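Local coordinates for protein putative L-alanine-DL-glutamate epimerase (Burkholderia xenovorans, PDB 3GO2) that probably catalyses a racemisation or epimerisation with the help of bound magnesium, in the manner of mandelate racemase-like enzymes, at residues I216-F222 and L241-D247; H263-E269 and A285-I290. One frame throughout, in Å; residues are numbered along the deposited sequence.

Interaction 1: residues I216-F222 and L241-D247; sequences ILLDLNF and LFWVEID. With MG (magnesium ion), chain B.
Two consecutive strands of the enolase-superfamily barrel, joined as a beta-alpha-beta unit through helix 226-235, bring Asp219 and Glu245 together on one magnesium ion. Asp219 OD2 lies 2.3 Å and Glu245 OE1 2.6 Å from the metal. Their carboxylates stack, planes 14° apart, and the shared cation probably offsets their repulsion. Asp219 OD1 accepts from Asn221 N (2.9 Å) in an Asx turn and lies, like Asp247 OD2, within hydrogen-bonding distance of a metal-bound water. Beneath the site the strands run parallel, 17° apart, and Leu218 bonds to strand 243-245 through both backbone polar atoms, N to Trp243 O (3.0 Å) and O to Glu245 N (2.8 Å). On the Asp219 face, Trp243 CG stands between its backbone N and carbonyl carbon (chi1 78°), which brings one indole face under Leu217 CD2, 3.7 Å from the centroid of the five-membered ring. Past the strand ends, Asp247 CB makes a CH-pi contact over the centre of the Phe222 ring (3.4 Å to the centroid). Strand 161-168, whose Lys163 forms a salt bridge with Glu245 OE2, flanks strand 215-219; strand 265-267 lies on the far side of strand 243-245, and helix 193-210 packs on Ile216 and Leu218.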
loop_
_atom_site.group_PDB
_atom_site.type_symbol
_atom_site.label_atom_id
_atom_site.label_comp_id
_atom_site.label_asym_id
_atom_site.label_seq_id
_atom_site.Cartn_x
_atom_site.Cartn_y
_atom_site.Cartn_z
ATOM N N ILE A 216 -4.747 25.224 -26.990
ATOM C CA ILE A 216 -5.707 24.255 -27.507
ATOM C C ILE A 216 -5.918 23.167 -26.448
ATOM O O ILE A 216 -4.955 22.585 -25.949
ATOM C CB ILE A 216 -5.203 23.633 -28.829
ATOM C CG1 ILE A 216 -5.197 24.711 -29.933
ATOM C CG2 ILE A 216 -6.079 22.470 -29.266
ATOM C CD1 ILE A 216 -4.571 24.258 -31.233
ATOM N N LEU A 217 -7.181 22.950 -26.099
ATOM C CA LEU A 217 -7.624 21.888 -25.198
ATOM C C LEU A 217 -8.258 20.800 -26.057
ATOM O O LEU A 217 -8.933 21.096 -27.057
ATOM C CB LEU A 217 -8.666 22.418 -24.198
ATOM C CG LEU A 217 -8.214 23.413 -23.126
ATOM C CD1 LEU A 217 -7.701 24.802 -23.695
ATOM C CD2 LEU A 217 -9.397 23.619 -22.204
ATOM N N LEU A 218 -8.079 19.541 -25.652
ATOM C CA LEU A 218 -8.623 18.396 -26.366
ATOM C C LEU A 218 -9.506 17.592 -25.412
ATOM O O LEU A 218 -9.038 17.133 -24.385
ATOM C CB LEU A 218 -7.525 17.503 -26.920
ATOM C CG LEU A 218 -7.969 16.216 -27.627
ATOM C CD1 LEU A 218 -8.876 16.501 -28.859
ATOM C CD2 LEU A 218 -6.736 15.391 -28.044
ATOM N N ASP A 219 -10.771 17.441 -25.753
ATOM C CA ASP A 219 -11.700 16.658 -24.928
ATOM C C ASP A 219 -11.977 15.335 -25.620
ATOM O O ASP A 219 -12.533 15.277 -26.743
ATOM C CB ASP A 219 -12.985 17.463 -24.729
ATOM C CG ASP A 219 -13.900 16.915 -23.655
ATOM O OD1 ASP A 219 -13.647 15.811 -23.118
ATOM O OD2 ASP A 219 -14.916 17.605 -23.374
ATOM N N LEU A 220 -11.626 14.264 -24.917
ATOM C CA LEU A 220 -11.889 12.911 -25.360
ATOM C C LEU A 220 -13.116 12.266 -24.730
ATOM O O LEU A 220 -13.479 11.142 -25.093
ATOM C CB LEU A 220 -10.662 12.051 -25.089
ATOM C CG LEU A 220 -9.366 12.581 -25.665
ATOM C CD1 LEU A 220 -8.175 11.662 -25.224
ATOM C CD2 LEU A 220 -9.456 12.709 -27.209
ATOM N N ASN A 221 -13.754 12.970 -23.791
ATOM C CA ASN A 221 -14.931 12.481 -23.100
ATOM C C ASN A 221 -14.690 11.032 -22.614
ATOM O O ASN A 221 -13.663 10.772 -22.011
ATOM C CB ASN A 221 -16.183 12.637 -23.962
ATOM C CG ASN A 221 -16.586 14.090 -24.171
ATOM O OD1 ASN A 221 -17.312 14.690 -23.351
ATOM N ND2 ASN A 221 -16.132 14.650 -25.246
ATOM N N PHE A 222 -15.630 10.121 -22.879
ATOM C CA PHE A 222 -15.498 8.726 -22.479
ATOM C C PHE A 222 -15.199 7.839 -23.703
ATOM O O PHE A 222 -15.609 6.684 -23.736
ATOM C CB PHE A 222 -16.810 8.203 -21.873
ATOM C CG PHE A 222 -17.209 8.772 -20.512
ATOM C CD1 PHE A 222 -16.917 8.073 -19.332
ATOM C CD2 PHE A 222 -18.016 9.898 -20.423
ATOM C CE1 PHE A 222 -17.373 8.539 -18.099
ATOM C CE2 PHE A 222 -18.459 10.361 -19.197
ATOM C CZ PHE A 222 -18.155 9.674 -18.041
ATOM N N LEU A 241 -0.591 20.923 -25.896
ATOM C CA LEU A 241 -1.991 20.906 -25.446
ATOM C C LEU A 241 -2.126 21.399 -24.009
ATOM O O LEU A 241 -1.422 20.940 -23.104
ATOM C CB LEU A 241 -2.589 19.496 -25.540
ATOM C CG LEU A 241 -2.572 18.877 -26.942
ATOM C CD1 LEU A 241 -2.917 17.394 -26.957
ATOM C CD2 LEU A 241 -3.540 19.657 -27.825
ATOM N N PHE A 242 -3.068 22.305 -23.807
ATOM C CA PHE A 242 -3.349 22.906 -22.503
ATOM C C PHE A 242 -3.824 21.832 -21.541
ATOM O O PHE A 242 -3.402 21.766 -20.392
ATOM C CB PHE A 242 -4.417 23.970 -22.711
ATOM C CG PHE A 242 -4.847 24.704 -21.481
ATOM C CD1 PHE A 242 -4.397 25.994 -21.235
ATOM C CD2 PHE A 242 -5.789 24.166 -20.620
ATOM C CE1 PHE A 242 -4.864 26.689 -20.139
ATOM C CE2 PHE A 242 -6.221 24.864 -19.505
ATOM C CZ PHE A 242 -5.780 26.130 -19.279
ATOM N N TRP A 243 -4.694 20.964 -22.045
ATOM C CA TRP A 243 -5.051 19.754 -21.356
ATOM C C TRP A 243 -5.621 18.729 -22.330
ATOM O O TRP A 243 -6.101 19.077 -23.422
ATOM C CB TRP A 243 -5.976 20.008 -20.152
ATOM C CG TRP A 243 -7.453 20.273 -20.344
ATOM C CD1 TRP A 243 -8.315 19.681 -21.234
ATOM C CD2 TRP A 243 -8.245 21.126 -19.523
ATOM N NE1 TRP A 243 -9.591 20.141 -21.035
ATOM C CE2 TRP A 243 -9.583 21.017 -19.974
ATOM C CE3 TRP A 243 -7.964 21.958 -18.418
ATOM C CZ2 TRP A 243 -10.620 21.731 -19.387
ATOM C CZ3 TRP A 243 -8.989 22.661 -17.841
ATOM C CH2 TRP A 243 -10.316 22.549 -18.325
ATOM N N VAL A 244 -5.603 17.470 -21.893
ATOM C CA VAL A 244 -6.354 16.399 -22.541
ATOM C C VAL A 244 -7.347 15.903 -21.487
ATOM O O VAL A 244 -6.984 15.511 -20.379
ATOM C CB VAL A 244 -5.476 15.243 -23.003
ATOM C CG1 VAL A 244 -6.338 14.135 -23.615
ATOM C CG2 VAL A 244 -4.441 15.731 -23.976
ATOM N N GLU A 245 -8.620 15.994 -21.841
ATOM C CA GLU A 245 -9.724 15.729 -20.942
ATOM C C GLU A 245 -10.288 14.347 -21.185
ATOM O O GLU A 245 -10.675 14.004 -22.321
ATOM C CB GLU A 245 -10.787 16.804 -21.175
ATOM C CG GLU A 245 -11.935 16.815 -20.246
ATOM C CD GLU A 245 -12.846 18.058 -20.454
ATOM O OE1 GLU A 245 -13.983 18.025 -19.954
ATOM O OE2 GLU A 245 -12.416 19.067 -21.066
ATOM N N ILE A 246 -10.302 13.548 -20.114
ATOM C CA ILE A 246 -10.697 12.147 -20.179
ATOM C C ILE A 246 -11.636 11.864 -19.015
ATOM O O ILE A 246 -11.221 11.964 -17.875
ATOM C CB ILE A 246 -9.482 11.219 -20.055
ATOM C CG1 ILE A 246 -8.505 11.430 -21.220
ATOM C CG2 ILE A 246 -9.947 9.728 -19.988
ATOM C CD1 ILE A 246 -7.171 10.668 -21.114
ATOM N N ASP A 247 -12.886 11.519 -19.309
ATOM C CA ASP A 247 -13.826 11.074 -18.297
ATOM C C ASP A 247 -13.668 9.567 -18.126
ATOM O O ASP A 247 -13.523 8.829 -19.091
ATOM C CB ASP A 247 -15.248 11.453 -18.678
ATOM C CG ASP A 247 -15.430 12.926 -18.733
ATOM O OD1 ASP A 247 -15.195 13.589 -17.697
ATOM O OD2 ASP A 247 -15.783 13.420 -19.822
HETATM MG MG MG B . -16.141 17.741 -21.434
HETATM O O HOH W 1 -15.060 15.706 -20.829
HETATM O O HOH W 2 -18.190 13.519 -20.844
HETATM O O HOH W 3 -17.700 17.252 -22.160
#

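Interaction 2: residues H263-E269 and A285-I290; sequences HPISSCE and AVDVAI. With MG (magnesium ion), chain B.
The Asp287 carboxylate is approached from above its plane by the backbone N of Ile265, which donates to OD2 (2.9 Å) from 37° out of it; OD2 also forms a salt bridge with Arg258, and a water lies between OD2 and His263 O. This side-chain to backbone bond lies at the start of a parallel strand pair of the barrel, the beta-alpha-beta unit linked by helix 273-282. Asp287 CG stands beside its own backbone N, anti to the carbonyl carbon (chi1 -68°), which carries the carboxylate to Pro264 and the Ile265 amide. Ile265 O in turn takes two donors, Asp287 N (2.8 Å) and Val288 N (3.1 Å). Further along, Ser267 N bonds to Val288 O, and Ser267 O accepts from Ile290 N (2.7 Å). Ser266 and Val288 share the face that meets Trp243, while Ser267 and Ala289 face the other way; there Val286 CG1 packs against Ser267 CB (3.6 Å), with Phe281 of helix 273-282 against Val286 and Ala289. The other flat group, the Glu269 carboxylate, binds magnesium through OE2 (2.6 Å) at the end of an extended side chain. At its root, Glu269 CB touches Ile290 CG2 at 3.5 Å.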
loop_
_atom_site.group_PDB
_atom_site.type_symbol
_atom_site.label_atom_id
_atom_site.label_comp_id
_atom_site.label_asym_id
_atom_site.label_seq_id
_atom_site.Cartn_x
_atom_site.Cartn_y
_atom_site.Cartn_z
ATOM N N HIS A 263 1.054 15.499 -21.409
ATOM C CA HIS A 263 0.109 16.604 -21.325
ATOM C C HIS A 263 -0.643 16.627 -20.005
ATOM O O HIS A 263 -0.886 15.590 -19.412
ATOM C CB HIS A 263 -0.950 16.454 -22.403
ATOM C CG HIS A 263 -0.390 16.280 -23.775
ATOM N ND1 HIS A 263 0.439 17.210 -24.344
ATOM C CD2 HIS A 263 -0.524 15.280 -24.677
ATOM C CE1 HIS A 263 0.790 16.798 -25.553
ATOM N NE2 HIS A 263 0.227 15.630 -25.777
ATOM N N PRO A 264 -1.079 17.808 -19.577
ATOM C CA PRO A 264 -1.950 17.861 -18.401
ATOM C C PRO A 264 -3.241 17.098 -18.663
ATOM O O PRO A 264 -3.797 17.202 -19.763
ATOM C CB PRO A 264 -2.215 19.376 -18.210
ATOM C CG PRO A 264 -1.066 20.040 -18.969
ATOM C CD PRO A 264 -0.754 19.146 -20.107
ATOM N N ILE A 265 -3.704 16.337 -17.674
ATOM C CA ILE A 265 -4.957 15.571 -17.789
ATOM C C ILE A 265 -6.011 16.202 -16.919
ATOM O O ILE A 265 -5.783 16.502 -15.731
ATOM C CB ILE A 265 -4.763 14.102 -17.347
ATOM C CG1 ILE A 265 -3.736 13.409 -18.246
ATOM C CG2 ILE A 265 -6.086 13.321 -17.332
ATOM C CD1 ILE A 265 -4.094 13.349 -19.704
ATOM N N SER A 266 -7.170 16.446 -17.504
ATOM C CA SER A 266 -8.316 16.908 -16.743
ATOM C C SER A 266 -9.411 15.854 -16.753
ATOM O O SER A 266 -9.504 15.039 -17.678
ATOM C CB SER A 266 -8.820 18.220 -17.314
ATOM O OG SER A 266 -9.315 18.033 -18.605
ATOM N N SER A 267 -10.225 15.847 -15.714
ATOM C CA SER A 267 -11.324 14.894 -15.609
ATOM C C SER A 267 -12.321 15.387 -14.577
ATOM O O SER A 267 -12.160 16.459 -14.003
ATOM C CB SER A 267 -10.801 13.497 -15.209
ATOM O OG SER A 267 -11.757 12.476 -15.449
ATOM N N CYS A 268 -13.350 14.591 -14.360
ATOM C CA CYS A 268 -14.244 14.654 -13.191
ATOM C C CYS A 268 -15.549 15.411 -13.420
ATOM O O CYS A 268 -16.323 15.522 -12.465
ATOM C CB CYS A 268 -13.569 15.192 -11.942
ATOM S SG CYS A 268 -11.988 14.420 -11.521
ATOM N N GLU A 269 -15.817 15.888 -14.642
ATOM C CA GLU A 269 -16.992 16.720 -14.879
ATOM C C GLU A 269 -18.315 16.015 -14.631
ATOM O O GLU A 269 -19.353 16.682 -14.549
ATOM C CB GLU A 269 -16.992 17.296 -16.302
ATOM C CG GLU A 269 -17.426 16.332 -17.390
ATOM C CD GLU A 269 -17.338 16.937 -18.764
ATOM O OE1 GLU A 269 -17.942 16.371 -19.667
ATOM O OE2 GLU A 269 -16.706 17.979 -18.939
ATOM N N ALA A 285 -4.765 10.933 -10.175
ATOM C CA ALA A 285 -5.289 10.708 -11.512
ATOM C C ALA A 285 -5.394 11.982 -12.361
ATOM O O ALA A 285 -5.522 11.869 -13.585
ATOM C CB ALA A 285 -6.691 10.020 -11.446
ATOM N N VAL A 286 -5.382 13.170 -11.750
ATOM C CA VAL A 286 -5.636 14.410 -12.528
ATOM C C VAL A 286 -4.675 15.567 -12.264
ATOM O O VAL A 286 -4.210 15.783 -11.139
ATOM C CB VAL A 286 -7.081 14.943 -12.362
ATOM C CG1 VAL A 286 -8.111 13.891 -12.826
ATOM C CG2 VAL A 286 -7.335 15.384 -10.950
ATOM N N ASP A 287 -4.375 16.311 -13.324
ATOM C CA ASP A 287 -3.815 17.641 -13.156
ATOM C C ASP A 287 -4.889 18.655 -12.745
ATOM O O ASP A 287 -4.655 19.509 -11.867
ATOM C CB ASP A 287 -3.137 18.107 -14.436
ATOM C CG ASP A 287 -1.894 17.319 -14.747
ATOM O OD1 ASP A 287 -0.811 17.731 -14.302
ATOM O OD2 ASP A 287 -1.984 16.251 -15.398
ATOM N N VAL A 288 -6.026 18.607 -13.431
ATOM C CA VAL A 288 -7.132 19.561 -13.222
ATOM C C VAL A 288 -8.427 18.822 -12.976
ATOM O O VAL A 288 -8.715 17.854 -13.677
ATOM C CB VAL A 288 -7.289 20.454 -14.447
ATOM C CG1 VAL A 288 -8.504 21.386 -14.300
ATOM C CG2 VAL A 288 -5.987 21.257 -14.688
ATOM N N ALA A 289 -9.195 19.266 -11.984
ATOM C CA ALA A 289 -10.504 18.696 -11.713
ATOM C C ALA A 289 -11.600 19.593 -12.251
ATOM O O ALA A 289 -11.688 20.763 -11.865
ATOM C CB ALA A 289 -10.684 18.412 -10.214
ATOM N N ILE A 290 -12.386 19.073 -13.192
ATOM C CA ILE A 290 -13.544 19.782 -13.715
ATOM C C ILE A 290 -14.725 19.520 -12.791
ATOM O O ILE A 290 -15.012 18.361 -12.474
ATOM C CB ILE A 290 -13.848 19.374 -15.162
ATOM C CG1 ILE A 290 -12.631 19.716 -16.046
ATOM C CG2 ILE A 290 -15.095 20.125 -15.670
ATOM C CD1 ILE A 290 -12.597 18.922 -17.325
HETATM MG MG MG B . -16.141 17.741 -21.434
HETATM O O HOH W 4 0.218 15.463 -16.787
HETATM O O HOH W 3 -17.700 17.252 -22.160
HETATM O O HOH W 1 -15.060 15.706 -20.829
#

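Interaction 1 closes before interaction 2 opens along the chain, and their centres lie about 8 Å apart within one run of parallel barrel strands, ordered 215-219, 243-245, 265-267 and 288-291. Strands 243-245 and 265-267 are direct neighbours, so each contact supplies one partner of the seam between them; probable hydrogen bonds from Val244 N to Pro264 O and from Ser267 OG to Ile246 O run along it. Asp219, Glu245 and Glu269, from the C-terminal ends of two strands and the loop just after a third, converge on the same magnesium ion, as in the enolase superfamily, and two waters are common to both contacts. Together, interactions 1 and 2 thus build this magnesium site.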